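Local structure of membrane-bound lysozyme inhibitor of C-type lysozyme (Pseudomonas aeruginosa, 3F6Z) at residues Y35-A44 with F56-Y67. The protein specifically inhibits C-type lysozymes and is a lipoprotein of the bacterial outer membrane. Numbering follows the deposited sequence.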
# COMPACT_ATOMS: atom_id res chain seq x y z
N TYR B 35 -18.09 -2.16 6.27
CA TYR B 35 -17.54 -0.94 5.70
C TYR B 35 -17.87 0.23 6.59
O TYR B 35 -18.99 0.35 7.09
CB TYR B 35 -18.10 -0.73 4.29
CG TYR B 35 -17.63 -1.76 3.30
CD1 TYR B 35 -16.30 -1.77 2.87
CD2 TYR B 35 -18.48 -2.77 2.84
CE1 TYR B 35 -15.83 -2.75 2.00
CE2 TYR B 35 -18.02 -3.76 1.98
CZ TYR B 35 -16.69 -3.74 1.56
OH TYR B 35 -16.22 -4.71 0.72
N LEU B 36 -16.87 1.09 6.82
CA LEU B 36 -17.06 2.27 7.64
C LEU B 36 -16.52 3.48 6.90
O LEU B 36 -15.33 3.55 6.58
CB LEU B 36 -16.34 2.13 8.99
CG LEU B 36 -16.82 1.00 9.91
CD1 LEU B 36 -15.97 -0.24 9.68
CD2 LEU B 36 -16.70 1.44 11.37
N ASN B 37 -17.41 4.43 6.62
CA ASN B 37 -17.06 5.65 5.92
C ASN B 37 -17.40 6.86 6.78
O ASN B 37 -18.57 7.10 7.11
CB ASN B 37 -17.81 5.74 4.59
CG ASN B 37 -17.60 4.51 3.72
OD1 ASN B 37 -18.56 3.89 3.26
ND2 ASN B 37 -16.34 4.17 3.48
N LYS B 38 -16.37 7.62 7.14
CA LYS B 38 -16.55 8.81 7.96
C LYS B 38 -15.54 9.88 7.56
O LYS B 38 -14.37 9.80 7.91
CB LYS B 38 -16.37 8.44 9.44
CG LYS B 38 -16.48 9.60 10.41
CD LYS B 38 -16.27 9.11 11.84
CE LYS B 38 -16.19 10.27 12.83
NZ LYS B 38 -17.46 11.05 12.92
N GLY B 39 -16.00 10.88 6.82
CA GLY B 39 -15.11 11.94 6.39
C GLY B 39 -13.95 11.44 5.54
O GLY B 39 -14.17 10.71 4.58
N ASP B 40 -12.73 11.81 5.91
CA ASP B 40 -11.55 11.38 5.15
C ASP B 40 -11.22 9.92 5.37
O ASP B 40 -10.42 9.35 4.63
CB ASP B 40 -10.32 12.20 5.53
CG ASP B 40 -10.46 13.67 5.20
OD1 ASP B 40 -11.22 14.00 4.26
OD2 ASP B 40 -9.80 14.49 5.87
N ASN B 41 -11.81 9.31 6.38
CA ASN B 41 -11.54 7.92 6.67
C ASN B 41 -12.56 6.98 6.09
O ASN B 41 -13.77 7.24 6.12
CB ASN B 41 -11.44 7.69 8.18
CG ASN B 41 -10.25 8.40 8.80
OD1 ASN B 41 -10.42 9.39 9.53
ND2 ASN B 41 -9.05 7.93 8.50
N SER B 42 -12.07 5.87 5.57
CA SER B 42 -12.90 4.84 4.97
C SER B 42 -12.20 3.52 5.28
O SER B 42 -11.05 3.32 4.90
CB SER B 42 -13.00 5.07 3.47
OG SER B 42 -13.73 4.02 2.84
N LEU B 43 -12.89 2.63 5.98
CA LEU B 43 -12.30 1.36 6.36
C LEU B 43 -13.14 0.17 5.94
O LEU B 43 -14.32 0.30 5.62
CB LEU B 43 -12.10 1.32 7.87
CG LEU B 43 -11.45 2.54 8.53
CD1 LEU B 43 -11.57 2.42 10.04
CD2 LEU B 43 -9.99 2.66 8.10
N ALA B 44 -12.51 -1.00 5.97
CA ALA B 44 -13.15 -2.25 5.63
C ALA B 44 -12.56 -3.30 6.55
O ALA B 44 -11.35 -3.54 6.54
CB ALA B 44 -12.87 -2.61 4.17
N PHE B 56 -8.81 -2.94 7.32
CA PHE B 56 -8.17 -2.35 6.14
C PHE B 56 -8.47 -0.86 6.06
O PHE B 56 -9.57 -0.42 6.39
CB PHE B 56 -8.67 -2.99 4.85
CG PHE B 56 -8.23 -4.41 4.65
CD1 PHE B 56 -8.66 -5.42 5.51
CD2 PHE B 56 -7.43 -4.75 3.56
CE1 PHE B 56 -8.30 -6.75 5.29
CE2 PHE B 56 -7.06 -6.08 3.32
CZ PHE B 56 -7.50 -7.08 4.19
N SER B 57 -7.50 -0.08 5.59
CA SER B 57 -7.70 1.35 5.43
C SER B 57 -7.69 1.69 3.94
O SER B 57 -6.88 1.19 3.17
CB SER B 57 -6.60 2.13 6.16
OG SER B 57 -6.79 3.52 5.99
N ASN B 58 -8.63 2.54 3.54
CA ASN B 58 -8.75 2.94 2.15
C ASN B 58 -7.51 3.71 1.69
O ASN B 58 -7.08 4.66 2.36
CB ASN B 58 -10.01 3.80 1.99
CG ASN B 58 -10.23 4.25 0.57
OD1 ASN B 58 -10.44 3.44 -0.33
ND2 ASN B 58 -10.19 5.55 0.36
N VAL B 59 -6.95 3.29 0.56
CA VAL B 59 -5.77 3.95 0.00
C VAL B 59 -6.08 4.46 -1.41
O VAL B 59 -7.02 3.99 -2.06
CB VAL B 59 -4.54 2.98 -0.05
CG1 VAL B 59 -4.09 2.65 1.37
CG2 VAL B 59 -4.91 1.70 -0.79
N ILE B 60 -5.29 5.41 -1.87
CA ILE B 60 -5.49 6.03 -3.17
C ILE B 60 -5.44 5.08 -4.37
O ILE B 60 -4.60 4.19 -4.43
CB ILE B 60 -4.48 7.18 -3.40
CG1 ILE B 60 -4.92 8.06 -4.58
CG2 ILE B 60 -3.09 6.61 -3.65
CD1 ILE B 60 -4.21 9.43 -4.66
N SER B 61 -6.35 5.29 -5.31
CA SER B 61 -6.41 4.50 -6.53
C SER B 61 -7.13 5.34 -7.58
O SER B 61 -7.71 6.38 -7.26
CB SER B 61 -7.17 3.19 -6.31
OG SER B 61 -8.55 3.41 -6.12
N ALA B 62 -7.09 4.88 -8.83
CA ALA B 62 -7.76 5.60 -9.91
C ALA B 62 -9.22 5.17 -9.96
O ALA B 62 -10.12 6.00 -10.09
CB ALA B 62 -7.09 5.30 -11.25
N SER B 63 -9.45 3.86 -9.85
CA SER B 63 -10.80 3.31 -9.91
C SER B 63 -11.08 2.34 -8.77
O SER B 63 -10.16 1.73 -8.21
CB SER B 63 -11.00 2.58 -11.24
OG SER B 63 -10.12 1.47 -11.34
N GLY B 64 -12.36 2.20 -8.44
CA GLY B 64 -12.77 1.29 -7.38
C GLY B 64 -12.41 1.78 -5.99
O GLY B 64 -11.95 2.91 -5.81
N ALA B 65 -12.65 0.94 -4.99
CA ALA B 65 -12.34 1.27 -3.61
C ALA B 65 -11.26 0.30 -3.18
O ALA B 65 -11.52 -0.88 -2.96
CB ALA B 65 -13.58 1.13 -2.73
N LYS B 66 -10.03 0.80 -3.09
CA LYS B 66 -8.89 -0.01 -2.71
C LYS B 66 -8.58 0.17 -1.22
O LYS B 66 -8.52 1.30 -0.73
CB LYS B 66 -7.68 0.39 -3.55
CG LYS B 66 -6.43 -0.46 -3.34
CD LYS B 66 -5.31 0.04 -4.25
CE LYS B 66 -3.99 -0.66 -3.97
NZ LYS B 66 -2.90 -0.00 -4.72
N TYR B 67 -8.38 -0.95 -0.53
CA TYR B 67 -8.09 -0.96 0.91
C TYR B 67 -6.84 -1.80 1.19
O TYR B 67 -6.62 -2.82 0.54
CB TYR B 67 -9.27 -1.56 1.69
CG TYR B 67 -10.62 -0.89 1.47
CD1 TYR B 67 -11.08 0.09 2.35
CD2 TYR B 67 -11.46 -1.28 0.43
CE1 TYR B 67 -12.36 0.66 2.20
CE2 TYR B 67 -12.73 -0.72 0.27
CZ TYR B 67 -13.18 0.25 1.16
OH TYR B 67 -14.44 0.79 1.03
O HOH W 1 -15.33 1.61 3.35
O HOH W 2 -9.00 5.68 6.55
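Ala-44 and Phe-56 form the antiparallel hydrogen-bonded pair that joins the two strands: Phe-56 N reaches Ala-44 O at 2.7 Å, and Ala-44 N returns to Phe-56 O at 3.0 Å. A third backbone bond runs from Asn-58 N to Ser-42 O (2.9 Å). Between them Leu-43 faces Ser-57 as a non-hydrogen-bonded pair, its CD2 lying 3.8 Å from Ser-57 CA. On the other face of the sheet the methyl of Ala-44 sits over the Tyr-67 ring in a CH-pi contact, CB 3.8 Å from the ring centroid. With CG beside the backbone N (chi1 -56°), the Tyr-67 ring extends over Ala-44 of strand 41-49 and its hydroxyl end meets Tyr-35 of strand 30-38; the two side chains cross at about a right angle, Tyr-35 CD1 lying 3.7 Å from Tyr-67 OH. A water 2.6 Å from Tyr-67 OH also donates to Leu-43 O and accepts from Asn-37 ND2; the hydroxyl meets a polar side chain of another protein's chain. That chain bonds Ser-63 OG in the 60-64 loop, consistent with the role inferred for Ser-63 in blocking the lysozyme active site. Hairpins 30-38/41-49 and 52-59/65-69 thus stand side by side in the antiparallel barrel, where Tyr-35 OH hydrogen-bonds Tyr-23 OH and Trp-74 NE1 of strand 72-77.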